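Local coordinates for chromosome partition protein Smc (Pyrococcus yayanosii, PDB 5XEI) that probably serves in chromosome condensation and partitioning, as an ATP-hydrolysing, DNA-binding SMC protein that forms homodimers, at residues 209-212 with 213-217. Sequence-based numbering, arbitrary orientation.
Sequences KERN and DALRY
Asp-213 meets Lys-209 one helical turn back, its N donating to Lys-209 O at 3.1 Å. Its CG is anti to Asp-213's own carbonyl carbon and beside its N (chi1 -76°), which puts the carboxylate carbon CG 3.6 Å from Lys-209 O. The charged ends do not touch: Lys-209 NZ and Asp-213 OD1 are 6.2 Å apart, at which distance any attraction is probably weak, on a flank that suits charged residues. An asparagine here would probably keep the backbone bond but leave the ammonium of Lys-209 without this nearby negative charge. Ala-214 is the buried residue; its N gives a nearly straight bond of 2.8 Å to Glu-210 O, and its small methyl lets helix 321-383 come close at Ile-323, while Glu-210 OE1 is hydrogen-bonded to Asn-319 ND2. Leu-215 N bonds to Arg-211 O at 2.8 Å, and the two side chains meet through their stems, Arg-211 CG lying 4.2 Å from Leu-215 CG. Both reach Ile-323, as befits a leucine and an arginine's aliphatic part, while the guanidinium makes a cation-pi contact with Phe-326. Arg-216 donates its N to Asn-212 O; its long charged chain, extended past that carbonyl, suits an exposed side. Tyr-217, large and aromatic, suits its place against Ile-312 and Leu-315. Such i to i+4 bonds mark any alpha-helix; the largely apolar side toward helix 321-383, polar at its margin, is consistent with the coiled coil predicted for this part of helix 170-246.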
ATOM      1  N   LYS A 209       1.951 -14.496  47.352  1.00 56.35           N
ATOM      2  CA  LYS A 209       1.917 -15.536  48.368  1.00 57.00           C
ATOM      3  C   LYS A 209       3.233 -15.592  49.132  1.00 57.01           C
ATOM      4  O   LYS A 209       3.239 -15.661  50.366  1.00 55.36           O
ATOM      5  CB  LYS A 209       1.586 -16.880  47.716  1.00 63.35           C
ATOM      6  CG  LYS A 209       2.297 -18.084  48.324  1.00 74.25           C
ATOM      7  CD  LYS A 209       1.668 -19.375  47.805  1.00 82.58           C
ATOM      8  CE  LYS A 209       2.455 -20.612  48.202  1.00 86.14           C
ATOM      9  NZ  LYS A 209       2.046 -21.811  47.395  1.00 82.38           N
ATOM     10  N   GLU A 210       4.352 -15.540  48.411  1.00 53.55           N
ATOM     11  CA  GLU A 210       5.650 -15.428  49.060  1.00 51.30           C
ATOM     12  C   GLU A 210       5.750 -14.154  49.890  1.00 51.04           C
ATOM     13  O   GLU A 210       6.250 -14.184  51.019  1.00 55.45           O
ATOM     14  CB  GLU A 210       6.747 -15.478  48.008  1.00 45.91           C
ATOM     15  CG  GLU A 210       6.638 -16.676  47.121  1.00 47.02           C
ATOM     16  CD  GLU A 210       7.613 -16.633  45.973  1.00 60.36           C
ATOM     17  OE1 GLU A 210       8.792 -16.273  46.182  1.00 63.86           O
ATOM     18  OE2 GLU A 210       7.191 -16.953  44.844  1.00 75.06           O
ATOM     19  N   ARG A 211       5.281 -13.024  49.359  1.00 52.64           N
ATOM     20  CA  ARG A 211       5.337 -11.797  50.143  1.00 55.67           C
ATOM     21  C   ARG A 211       4.683 -12.002  51.496  1.00 52.65           C
ATOM     22  O   ARG A 211       5.259 -11.661  52.540  1.00 51.10           O
ATOM     23  CB  ARG A 211       4.660 -10.637  49.420  1.00 49.87           C
ATOM     24  CG  ARG A 211       4.562  -9.404  50.303  1.00 47.28           C
ATOM     25  CD  ARG A 211       3.404  -8.535  49.895  1.00 59.28           C
ATOM     26  NE  ARG A 211       2.130  -9.234  50.026  1.00 58.29           N
ATOM     27  CZ  ARG A 211       1.068  -8.967  49.277  1.00 60.59           C
ATOM     28  NH1 ARG A 211       1.140  -8.041  48.336  1.00 62.55           N
ATOM     29  NH2 ARG A 211      -0.058  -9.638  49.448  1.00 64.20           N
ATOM     30  N   ASN A 212       3.485 -12.585  51.494  1.00 53.45           N
ATOM     31  CA  ASN A 212       2.739 -12.696  52.739  1.00 56.47           C
ATOM     32  C   ASN A 212       3.403 -13.663  53.698  1.00 55.40           C
ATOM     33  O   ASN A 212       3.349 -13.454  54.911  1.00 52.14           O
ATOM     34  CB  ASN A 212       1.303 -13.122  52.470  1.00 61.66           C
ATOM     35  CG  ASN A 212       0.498 -12.040  51.800  1.00 60.89           C
ATOM     36  OD1 ASN A 212      -0.270 -12.319  50.887  1.00 61.57           O
ATOM     37  ND2 ASN A 212       0.678 -10.791  52.241  1.00 59.29           N
ATOM     38  N   ASP A 213       4.038 -14.711  53.177  1.00 51.77           N
ATOM     39  CA  ASP A 213       4.786 -15.603  54.044  1.00 51.79           C
ATOM     40  C   ASP A 213       6.011 -14.909  54.596  1.00 51.79           C
ATOM     41  O   ASP A 213       6.325 -15.048  55.781  1.00 55.42           O
ATOM     42  CB  ASP A 213       5.180 -16.869  53.297  1.00 55.94           C
ATOM     43  CG  ASP A 213       4.020 -17.810  53.141  1.00 63.68           C
ATOM     44  OD1 ASP A 213       4.158 -18.808  52.405  1.00 60.93           O
ATOM     45  OD2 ASP A 213       2.962 -17.537  53.760  1.00 64.46           O
ATOM     46  N   ALA A 214       6.714 -14.151  53.754  1.00 49.10           N
ATOM     47  CA  ALA A 214       7.839 -13.375  54.256  1.00 46.18           C
ATOM     48  C   ALA A 214       7.375 -12.390  55.321  1.00 55.15           C
ATOM     49  O   ALA A 214       8.066 -12.179  56.325  1.00 53.19           O
ATOM     50  CB  ALA A 214       8.536 -12.650  53.116  1.00 43.42           C
ATOM     51  N   LEU A 215       6.180 -11.818  55.148  1.00 50.93           N
ATOM     52  CA  LEU A 215       5.683 -10.867  56.136  1.00 50.86           C
ATOM     53  C   LEU A 215       5.397 -11.539  57.479  1.00 52.74           C
ATOM     54  O   LEU A 215       5.724 -10.983  58.530  1.00 57.16           O
ATOM     55  CB  LEU A 215       4.437 -10.153  55.600  1.00 53.21           C
ATOM     56  CG  LEU A 215       4.698  -9.152  54.464  1.00 56.71           C
ATOM     57  CD1 LEU A 215       3.547  -8.187  54.228  1.00 53.24           C
ATOM     58  CD2 LEU A 215       5.943  -8.371  54.757  1.00 46.53           C
ATOM     59  N   ARG A 216       4.788 -12.724  57.485  1.00 51.06           N
ATOM     60  CA  ARG A 216       4.463 -13.331  58.775  1.00 55.68           C
ATOM     61  C   ARG A 216       5.684 -13.975  59.402  1.00 55.78           C
ATOM     62  O   ARG A 216       5.850 -13.941  60.623  1.00 52.85           O
ATOM     63  CB  ARG A 216       3.329 -14.340  58.637  1.00 59.23           C
ATOM     64  CG  ARG A 216       2.268 -13.921  57.643  1.00 67.73           C
ATOM     65  CD  ARG A 216       1.264 -15.049  57.357  1.00 82.60           C
ATOM     66  NE  ARG A 216       0.050 -14.481  56.811  1.00 90.75           N
ATOM     67  CZ  ARG A 216      -0.910 -15.218  56.270  1.00 90.41           C
ATOM     68  NH1 ARG A 216      -0.778 -16.542  56.216  1.00 86.07           N
ATOM     69  NH2 ARG A 216      -2.008 -14.650  55.786  1.00 85.47           N
ATOM     70  N   TYR A 217       6.557 -14.555  58.588  1.00 56.06           N
ATOM     71  CA  TYR A 217       7.881 -14.891  59.083  1.00 54.15           C
ATOM     72  C   TYR A 217       8.502 -13.696  59.816  1.00 54.65           C
ATOM     73  O   TYR A 217       9.105 -13.852  60.887  1.00 56.22           O
ATOM     74  CB  TYR A 217       8.757 -15.372  57.922  1.00 47.33           C
ATOM     75  CG  TYR A 217      10.210 -15.388  58.271  1.00 50.72           C
ATOM     76  CD1 TYR A 217      10.811 -16.527  58.762  1.00 52.08           C
ATOM     77  CD2 TYR A 217      10.982 -14.245  58.120  1.00 54.59           C
ATOM     78  CE1 TYR A 217      12.146 -16.528  59.083  1.00 55.82           C
ATOM     79  CE2 TYR A 217      12.292 -14.233  58.446  1.00 53.55           C
ATOM     80  CZ  TYR A 217      12.881 -15.367  58.924  1.00 55.92           C
ATOM     81  OH  TYR A 217      14.223 -15.313  59.236  1.00 64.96           O
TER